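Local coordinates for protein putative laminarinase (PDB 2W39) that probably hydrolyses beta-1,3-glucans such as laminarin, and mixed-linkage glucans such as lichenin, as a secreted family 16 glycoside hydrolase, at residues V31-Q36 and S71-S76; I247-T252 and A287-A292. All blocks are in the same frame, centred on the assembly; numbering follows the deposited sequence.

Overall arrangement
Following the chain from the N terminus, contact 1 opens at strand 31-33, after strands 2-9 and 18-20. The chain next runs through the short helix 36-41 and strands 45-48 and 51-55 to strand 69-76. There contact 1 closes a loop of 34 residues. Contact 2 opens much later, at strand 246-253. Three short helices precede its closure at the final strand 288-297, again 34 residues on. The two loops lie in series and neither nests nor crosses. In space they meet, because strands 69-76 and 246-253 are neighbours in the mixed sheet. Contact 1 joins strands within that sheet. Contact 2 ties it to the antiparallel sheet packed against it.

Contact 1 of 2, residues V31-Q36 and S71-S76; sequences VNYVDQ and SVRIRS
N32 and V34 hold S71 by two backbone hydrogen bonds. The S71 amide N donates to N32 O (3.0 Å), and the V34 amide N donates to S71 O (3.1 Å). Y33 CA adds a CA-H...O contact to S71 O at 3.5 Å. Y33 and S71 form one parallel bridge, but the touching parts run 72° apart end to end.

Ring packing centres on Y33. V31 CG2 lies over one face of its ring and R73 CB over the opposite face. R73 CB makes a CH-pi contact 3.7 Å from the centroid of the Y33 ring. R73 CD continues past CE2 and CZ. The guanidinium plane is turned 68° from the ring; it is the aliphatic part of R73 that touches it. CG of Y33 is anti to its carbonyl carbon (chi1 -82°), which sends the ring beside V72 and over to R73.

In the beta-sandwich of family 16, this places strand 31-33 beside strand 69-76 in the mixed sheet. R73 reaches the sugar site, where its NH2 bonds O6 of a bound glucose.

Smaller apolar contacts add to this. V31 CG2 touches S71 CB at 3.6 Å. V34 CG2 meets V72 CG1 at 4.0 Å, the two side chains crossing at a slant.

Polar links run partly through water. Water 1 joins Y33 OH (2.7 Å) to R73 NH1, from which it accepts at 2.9 Å. It lies in the ring plane, and also in the plane of the guanidinium. With an alanine here in place of Y33, V31 and R73 would probably lose the ring between them, and water 1 its hydroxyl partner. Water 2 accepts from the R73 amide N and sits close to V34 O. R73 also forms salt bridges to E21 and E107, and S71 OG bonds L251 O of strand 246-253.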
ATOM      1  N   VAL A  31      -6.554  15.891  -2.312  1.00  6.64           N
ATOM      2  CA  VAL A  31      -7.023  15.138  -1.154  1.00  6.64           C
ATOM      3  C   VAL A  31      -7.017  16.031   0.062  1.00  6.41           C
ATOM      4  O   VAL A  31      -6.167  16.913   0.205  1.00  7.30           O
ATOM      5  CB  VAL A  31      -6.127  13.879  -0.911  1.00  6.27           C
ATOM      6  CG1 VAL A  31      -4.718  14.249  -0.403  1.00  7.31           C
ATOM      7  CG2 VAL A  31      -6.800  12.912   0.067  1.00  6.61           C
ATOM      8  N   ASN A  32      -7.970  15.791   0.955  1.00  6.67           N
ATOM      9  CA  ASN A  32      -7.981  16.397   2.277  1.00  7.45           C
ATOM     10  C   ASN A  32      -7.936  15.263   3.292  1.00  6.51           C
ATOM     11  O   ASN A  32      -8.957  14.595   3.524  1.00  6.82           O
ATOM     12  CB  ASN A  32      -9.224  17.261   2.473  1.00  8.42           C
ATOM     13  CG  ASN A  32      -9.190  18.007   3.782  1.00  8.87           C
ATOM     14  OD1 ASN A  32      -8.241  18.723   4.072  1.00 12.01           O
ATOM     15  ND2 ASN A  32     -10.219  17.831   4.588  1.00 10.77           N
ATOM     16  N   TYR A  33      -6.758  15.015   3.851  1.00  6.94           N
ATOM     17  CA  TYR A  33      -6.592  13.946   4.822  1.00  7.09           C
ATOM     18  C   TYR A  33      -7.108  14.417   6.176  1.00  7.16           C
ATOM     19  O   TYR A  33      -6.587  15.367   6.754  1.00  8.79           O
ATOM     20  CB  TYR A  33      -5.123  13.589   4.924  1.00  6.55           C
ATOM     21  CG  TYR A  33      -4.594  12.655   3.862  1.00  6.03           C
ATOM     22  CD1 TYR A  33      -5.314  11.526   3.452  1.00  6.45           C
ATOM     23  CD2 TYR A  33      -3.313  12.851   3.322  1.00  6.51           C
ATOM     24  CE1 TYR A  33      -4.778  10.634   2.508  1.00  6.08           C
ATOM     25  CE2 TYR A  33      -2.780  11.958   2.393  1.00  6.80           C
ATOM     26  CZ  TYR A  33      -3.503  10.840   2.017  1.00  5.80           C
ATOM     27  OH  TYR A  33      -3.000   9.910   1.134  1.00  6.17           O
ATOM     28  N   VAL A  34      -8.135  13.736   6.670  1.00  7.21           N
ATOM     29  CA  VAL A  34      -8.793  14.125   7.913  1.00  7.83           C
ATOM     30  C   VAL A  34      -8.274  13.335   9.095  1.00  7.99           C
ATOM     31  O   VAL A  34      -7.723  12.245   8.942  1.00  8.40           O
ATOM     32  CB  VAL A  34     -10.327  14.014   7.793  1.00  8.74           C
ATOM     33  CG1 VAL A  34     -10.834  14.936   6.677  1.00  9.94           C
ATOM     34  CG2 VAL A  34     -10.772  12.574   7.568  1.00  9.11           C
ATOM     35  N   ASP A  35      -8.420  13.899  10.287  1.00  8.16           N
ATOM     36  CA  ASP A  35      -8.023  13.205  11.495  1.00  8.82           C
ATOM     37  C   ASP A  35      -9.023  12.111  11.876  1.00  8.34           C
ATOM     38  O   ASP A  35     -10.047  11.924  11.225  1.00  8.05           O
ATOM     39  CB  ASP A  35      -7.717  14.187  12.655  1.00  9.56           C
ATOM     40  CG  ASP A  35      -8.937  14.697  13.377  1.00 10.71           C
ATOM     41  OD1 ASP A  35      -8.721  15.344  14.425  1.00 12.90           O
ATOM     42  OD2 ASP A  35     -10.076  14.510  12.925  1.00 11.31           O
ATOM     43  N   GLN A  36      -8.707  11.371  12.928  1.00  8.62           N
ATOM     44  CA  GLN A  36      -9.516  10.233  13.286  1.00  9.06           C
ATOM     45  C   GLN A  36     -10.947  10.615  13.675  1.00  8.30           C
ATOM     46  O   GLN A  36     -11.901   9.976  13.229  1.00  8.27           O
ATOM     47  CB  GLN A  36      -8.827   9.506  14.422  1.00  9.99           C
ATOM     48  CG  GLN A  36      -9.499   8.267  14.847  1.00 11.03           C
ATOM     49  CD  GLN A  36      -8.488   7.289  15.417  1.00 14.10           C
ATOM     50  OE1 GLN A  36      -7.350   7.162  14.927  1.00 16.17           O
ATOM     51  NE2 GLN A  36      -8.891   6.598  16.459  1.00 13.89           N
ATOM     52  N   SER A  71     -10.362  12.072   2.593  1.00  5.61           N
ATOM     53  CA  SER A  71      -9.875  10.703   2.601  1.00  5.36           C
ATOM     54  C   SER A  71      -9.044  10.514   3.864  1.00  5.32           C
ATOM     55  O   SER A  71      -8.963  11.425   4.705  1.00  5.86           O
ATOM     56  CB  SER A  71      -9.053  10.449   1.337  1.00  5.73           C
ATOM     57  OG  SER A  71      -8.806   9.057   1.191  1.00  6.08           O
ATOM     58  N   VAL A  72      -8.421   9.345   3.977  1.00  5.53           N
ATOM     59  CA  VAL A  72      -7.674   9.011   5.177  1.00  5.60           C
ATOM     60  C   VAL A  72      -6.321   8.395   4.847  1.00  5.45           C
ATOM     61  O   VAL A  72      -6.147   7.721   3.817  1.00  5.72           O
ATOM     62  CB  VAL A  72      -8.478   8.090   6.129  1.00  6.38           C
ATOM     63  CG1 VAL A  72      -9.771   8.774   6.610  1.00  7.26           C
ATOM     64  CG2 VAL A  72      -8.780   6.741   5.497  1.00  8.86           C
ATOM     65  N   ARG A  73      -5.386   8.601   5.774  1.00  5.05           N
ATOM     66  CA  ARG A  73      -4.040   8.036   5.755  1.00  5.38           C
ATOM     67  C   ARG A  73      -3.770   7.608   7.195  1.00  5.17           C
ATOM     68  O   ARG A  73      -3.610   8.454   8.076  1.00  6.23           O
ATOM     69  CB  ARG A  73      -3.045   9.097   5.283  1.00  5.47           C
ATOM     70  CG  ARG A  73      -1.578   8.684   5.418  1.00  5.17           C
ATOM     71  CD  ARG A  73      -0.695   9.595   4.627  1.00  7.41           C
ATOM     72  NE  ARG A  73       0.715   9.470   4.997  1.00  5.93           N
ATOM     73  CZ  ARG A  73       1.739   9.740   4.187  1.00  5.64           C
ATOM     74  NH1 ARG A  73       1.545  10.002   2.902  1.00  6.96           N
ATOM     75  NH2 ARG A  73       2.978   9.677   4.653  1.00  6.51           N
ATOM     76  N   ILE A  74      -3.792   6.308   7.438  1.00  4.90           N
ATOM     77  CA  ILE A  74      -3.597   5.803   8.785  1.00  5.57           C
ATOM     78  C   ILE A  74      -2.207   5.243   8.942  1.00  5.21           C
ATOM     79  O   ILE A  74      -1.639   4.682   8.004  1.00  5.55           O
ATOM     80  CB  ILE A  74      -4.718   4.789   9.205  1.00  5.49           C
ATOM     81  CG1 ILE A  74      -4.671   3.440   8.442  1.00  5.47           C
ATOM     82  CG2 ILE A  74      -6.108   5.456   9.123  1.00  7.04           C
ATOM     83  CD1 ILE A  74      -5.522   2.356   9.085  1.00  6.57           C
ATOM     84  N   ARG A  75      -1.644   5.393  10.133  1.00  5.22           N
ATOM     85  CA  ARG A  75      -0.266   5.038  10.392  1.00  5.28           C
ATOM     86  C   ARG A  75      -0.185   4.277  11.711  1.00  5.28           C
ATOM     87  O   ARG A  75      -0.706   4.729  12.743  1.00  5.80           O
ATOM     88  CB  ARG A  75       0.576   6.314  10.493  1.00  6.34           C
ATOM     89  CG  ARG A  75       2.060   6.027  10.722  1.00  7.01           C
ATOM     90  CD  ARG A  75       2.864   7.293  10.872  1.00  7.80           C
ATOM     91  NE  ARG A  75       2.594   7.969  12.144  1.00  8.97           N
ATOM     92  CZ  ARG A  75       3.128   9.131  12.496  1.00 10.80           C
ATOM     93  NH1 ARG A  75       3.921   9.782  11.659  1.00 12.56           N
ATOM     94  NH2 ARG A  75       2.861   9.645  13.689  1.00 13.49           N
ATOM     95  N   SER A  76       0.490   3.132  11.709  1.00  5.01           N
ATOM     96  CA  SER A  76       0.648   2.385  12.963  1.00  5.71           C
ATOM     97  C   SER A  76       1.398   3.229  13.976  1.00  5.55           C
ATOM     98  O   SER A  76       2.334   3.946  13.634  1.00  6.13           O
ATOM     99  CB  SER A  76       1.371   1.047  12.750  1.00  5.91           C
ATOM    100  OG  SER A  76       2.706   1.225  12.292  1.00  5.15           O
TER
HETATM  101  O   HOH W   1      -0.382  10.227   0.709  1.00  6.65           O
HETATM  102  O   HOH W   2      -5.879  10.868   7.417  1.00  7.12           O

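Contact 2 of 2, residues I247-T252 and A287-A292; sequences IIINLT and AYWDIA
I249 lies obliquely across W289. I249 CG2 lies over one face of the W289 indole, 3.8 Å from the centroid of its five-membered ring, in a CH-pi contact. The edge of the same indole is used by N250. W289 NE1 donates to N250 O at 3.1 Å, with an N-H...O angle of 165°. The acceptor lies in the ring plane, while the donor stands well above the carbonyl plane. With chi1 at -70° the W289 indole turns beside its own backbone N, toward strand 247-252. I249 and I291 meet tip to tip, CD1 to CD1, at 3.9 Å. At the other end L251 CD2 packs on A287, 3.4 Å from its O and 4.0 Å from its CB. The N250 side chain leaves the far side of the strand, near the bound glucose, and its OD1 accepts from W103 NE1. The strand axes run 154° apart, close to antiparallel, and approach to 8.4 Å. This is too wide for main-chain pairing, so the link is made through side chains. Such face-to-face packing of two sheets, with the glucan cleft on the concave face of one, away from the other, is the beta-sandwich (jelly-roll) fold of family 16.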
ATOM      1  N   ILE A 247       3.731   1.228   9.569  1.00  5.09           N
ATOM      2  CA  ILE A 247       2.842   0.766   8.502  1.00  5.04           C
ATOM      3  C   ILE A 247       1.826   1.871   8.201  1.00  4.50           C
ATOM      4  O   ILE A 247       1.236   2.454   9.132  1.00  5.26           O
ATOM      5  CB  ILE A 247       2.108  -0.528   8.935  1.00  5.22           C
ATOM      6  CG1 ILE A 247       3.111  -1.674   9.069  1.00  6.18           C
ATOM      7  CG2 ILE A 247       0.963  -0.880   7.965  1.00  6.41           C
ATOM      8  CD1 ILE A 247       2.591  -2.913   9.804  1.00  7.15           C
ATOM      9  N   ILE A 248       1.666   2.185   6.918  1.00  4.28           N
ATOM     10  CA  ILE A 248       0.743   3.224   6.454  1.00  4.93           C
ATOM     11  C   ILE A 248      -0.220   2.623   5.439  1.00  4.66           C
ATOM     12  O   ILE A 248       0.188   1.860   4.556  1.00  4.63           O
ATOM     13  CB  ILE A 248       1.505   4.441   5.859  1.00  5.55           C
ATOM     14  CG1 ILE A 248       2.460   5.018   6.917  1.00  6.35           C
ATOM     15  CG2 ILE A 248       0.515   5.520   5.354  1.00  5.63           C
ATOM     16  CD1 ILE A 248       3.332   6.154   6.409  1.00  7.31           C
ATOM     17  N   ILE A 249      -1.499   2.964   5.574  1.00  4.37           N
ATOM     18  CA  ILE A 249      -2.518   2.594   4.596  1.00  4.92           C
ATOM     19  C   ILE A 249      -3.285   3.862   4.252  1.00  4.88           C
ATOM     20  O   ILE A 249      -3.770   4.552   5.151  1.00  5.05           O
ATOM     21  CB  ILE A 249      -3.483   1.500   5.110  1.00  4.66           C
ATOM     22  CG1 ILE A 249      -2.695   0.287   5.613  1.00  5.54           C
ATOM     23  CG2 ILE A 249      -4.467   1.123   4.008  1.00  6.27           C
ATOM     24  CD1 ILE A 249      -3.552  -0.721   6.395  1.00  6.97           C
ATOM     25  N   ASN A 250      -3.364   4.201   2.965  1.00  4.52           N
ATOM     26  CA  ASN A 250      -3.927   5.496   2.575  1.00  4.50           C
ATOM     27  C   ASN A 250      -4.624   5.447   1.240  1.00  4.18           C
ATOM     28  O   ASN A 250      -4.499   4.479   0.487  1.00  4.31           O
ATOM     29  CB  ASN A 250      -2.833   6.590   2.542  1.00  5.14           C
ATOM     30  CG  ASN A 250      -1.872   6.396   1.398  1.00  4.98           C
ATOM     31  OD1 ASN A 250      -0.966   5.562   1.482  1.00  6.52           O
ATOM     32  ND2 ASN A 250      -2.080   7.125   0.299  1.00  5.63           N
ATOM     33  N   LEU A 251      -5.324   6.535   0.952  1.00  4.50           N
ATOM     34  CA  LEU A 251      -5.880   6.759  -0.372  1.00  4.61           C
ATOM     35  C   LEU A 251      -5.736   8.241  -0.692  1.00  4.47           C
ATOM     36  O   LEU A 251      -6.338   9.086  -0.027  1.00  5.21           O
ATOM     37  CB  LEU A 251      -7.350   6.348  -0.398  1.00  5.30           C
ATOM     38  CG  LEU A 251      -8.138   6.768  -1.649  1.00  5.38           C
ATOM     39  CD1 LEU A 251      -7.555   6.160  -2.926  1.00  6.42           C
ATOM     40  CD2 LEU A 251      -9.614   6.410  -1.483  1.00  6.57           C
ATOM     41  N   THR A 252      -4.913   8.552  -1.691  1.00  4.66           N
ATOM     42  CA  THR A 252      -4.873   9.900  -2.240  1.00  5.51           C
ATOM     43  C   THR A 252      -5.489   9.904  -3.645  1.00  5.19           C
ATOM     44  O   THR A 252      -5.904   8.850  -4.154  1.00  5.31           O
ATOM     45  CB  THR A 252      -3.443  10.532  -2.179  1.00  5.34           C
ATOM     46  OG1 THR A 252      -3.595  11.942  -2.400  1.00  6.11           O
ATOM     47  CG2 THR A 252      -2.472   9.933  -3.183  1.00  6.50           C
ATOM     48  N   ALA A 287     -14.250   3.693  -4.015  1.00  6.45           N
ATOM     49  CA  ALA A 287     -12.903   4.084  -3.604  1.00  6.12           C
ATOM     50  C   ALA A 287     -12.731   3.821  -2.107  1.00  5.89           C
ATOM     51  O   ALA A 287     -12.608   4.752  -1.305  1.00  6.26           O
ATOM     52  CB  ALA A 287     -12.652   5.541  -3.954  1.00  6.56           C
ATOM     53  N   TYR A 288     -12.743   2.538  -1.748  1.00  5.67           N
ATOM     54  CA  TYR A 288     -12.597   2.131  -0.354  1.00  5.80           C
ATOM     55  C   TYR A 288     -11.695   0.922  -0.205  1.00  5.65           C
ATOM     56  O   TYR A 288     -11.657   0.032  -1.068  1.00  5.42           O
ATOM     57  CB  TYR A 288     -13.962   1.842   0.317  1.00  6.45           C
ATOM     58  CG  TYR A 288     -14.744   0.659  -0.214  1.00  6.99           C
ATOM     59  CD1 TYR A 288     -14.649  -0.600   0.383  1.00  7.21           C
ATOM     60  CD2 TYR A 288     -15.617   0.813  -1.294  1.00  7.68           C
ATOM     61  CE1 TYR A 288     -15.397  -1.686  -0.101  1.00  7.63           C
ATOM     62  CE2 TYR A 288     -16.344  -0.258  -1.781  1.00  8.10           C
ATOM     63  CZ  TYR A 288     -16.224  -1.498  -1.187  1.00  7.99           C
ATOM     64  OH  TYR A 288     -16.948  -2.565  -1.664  1.00  9.75           O
ATOM     65  N   TRP A 289     -10.963   0.908   0.904  1.00  5.09           N
ATOM     66  CA  TRP A 289     -10.353  -0.303   1.425  1.00  5.57           C
ATOM     67  C   TRP A 289     -11.376  -1.012   2.293  1.00  5.21           C
ATOM     68  O   TRP A 289     -12.068  -0.370   3.082  1.00  5.90           O
ATOM     69  CB  TRP A 289      -9.181   0.066   2.333  1.00  5.24           C
ATOM     70  CG  TRP A 289      -7.955   0.638   1.680  1.00  4.89           C
ATOM     71  CD1 TRP A 289      -7.603   1.958   1.596  1.00  5.31           C
ATOM     72  CD2 TRP A 289      -6.890  -0.104   1.086  1.00  4.87           C
ATOM     73  NE1 TRP A 289      -6.384   2.085   0.950  1.00  4.97           N
ATOM     74  CE2 TRP A 289      -5.919   0.828   0.651  1.00  4.73           C
ATOM     75  CE3 TRP A 289      -6.657  -1.474   0.884  1.00  5.31           C
ATOM     76  CZ2 TRP A 289      -4.727   0.433   0.034  1.00  5.32           C
ATOM     77  CZ3 TRP A 289      -5.474  -1.862   0.248  1.00  5.58           C
ATOM     78  CH2 TRP A 289      -4.531  -0.914  -0.167  1.00  5.61           C
ATOM     79  N   ASP A 290     -11.437  -2.343   2.188  1.00  5.47           N
ATOM     80  CA  ASP A 290     -12.152  -3.192   3.152  1.00  5.76           C
ATOM     81  C   ASP A 290     -11.117  -4.215   3.582  1.00  5.87           C
ATOM     82  O   ASP A 290     -10.684  -5.050   2.765  1.00  6.09           O
ATOM     83  CB  ASP A 290     -13.389  -3.838   2.501  1.00  6.91           C
ATOM     84  CG  ASP A 290     -14.116  -4.809   3.422  1.00  8.34           C
ATOM     85  OD1 ASP A 290     -13.539  -5.285   4.409  1.00  8.92           O
ATOM     86  OD2 ASP A 290     -15.295  -5.128   3.120  1.00 13.12           O
ATOM     87  N   ILE A 291     -10.673  -4.097   4.829  1.00  5.62           N
ATOM     88  CA  ILE A 291      -9.577  -4.902   5.355  1.00  6.18           C
ATOM     89  C   ILE A 291     -10.124  -5.807   6.456  1.00  5.96           C
ATOM     90  O   ILE A 291     -10.795  -5.337   7.391  1.00  6.56           O
ATOM     91  CB  ILE A 291      -8.454  -3.982   5.857  1.00  7.30           C
ATOM     92  CG1 ILE A 291      -7.807  -3.292   4.641  1.00  7.85           C
ATOM     93  CG2 ILE A 291      -7.416  -4.769   6.661  1.00  7.85           C
ATOM     94  CD1 ILE A 291      -6.978  -2.058   4.968  1.00  9.64           C
ATOM     95  N   ALA A 292      -9.875  -7.107   6.311  1.00  5.87           N
ATOM     96  CA  ALA A 292     -10.303  -8.101   7.293  1.00  6.39           C
ATOM     97  C   ALA A 292      -9.357  -8.158   8.492  1.00  6.62           C
ATOM     98  O   ALA A 292      -9.809  -8.344   9.636  1.00  7.29           O
ATOM     99  CB  ALA A 292     -10.413  -9.488   6.629  1.00  7.15           C
TER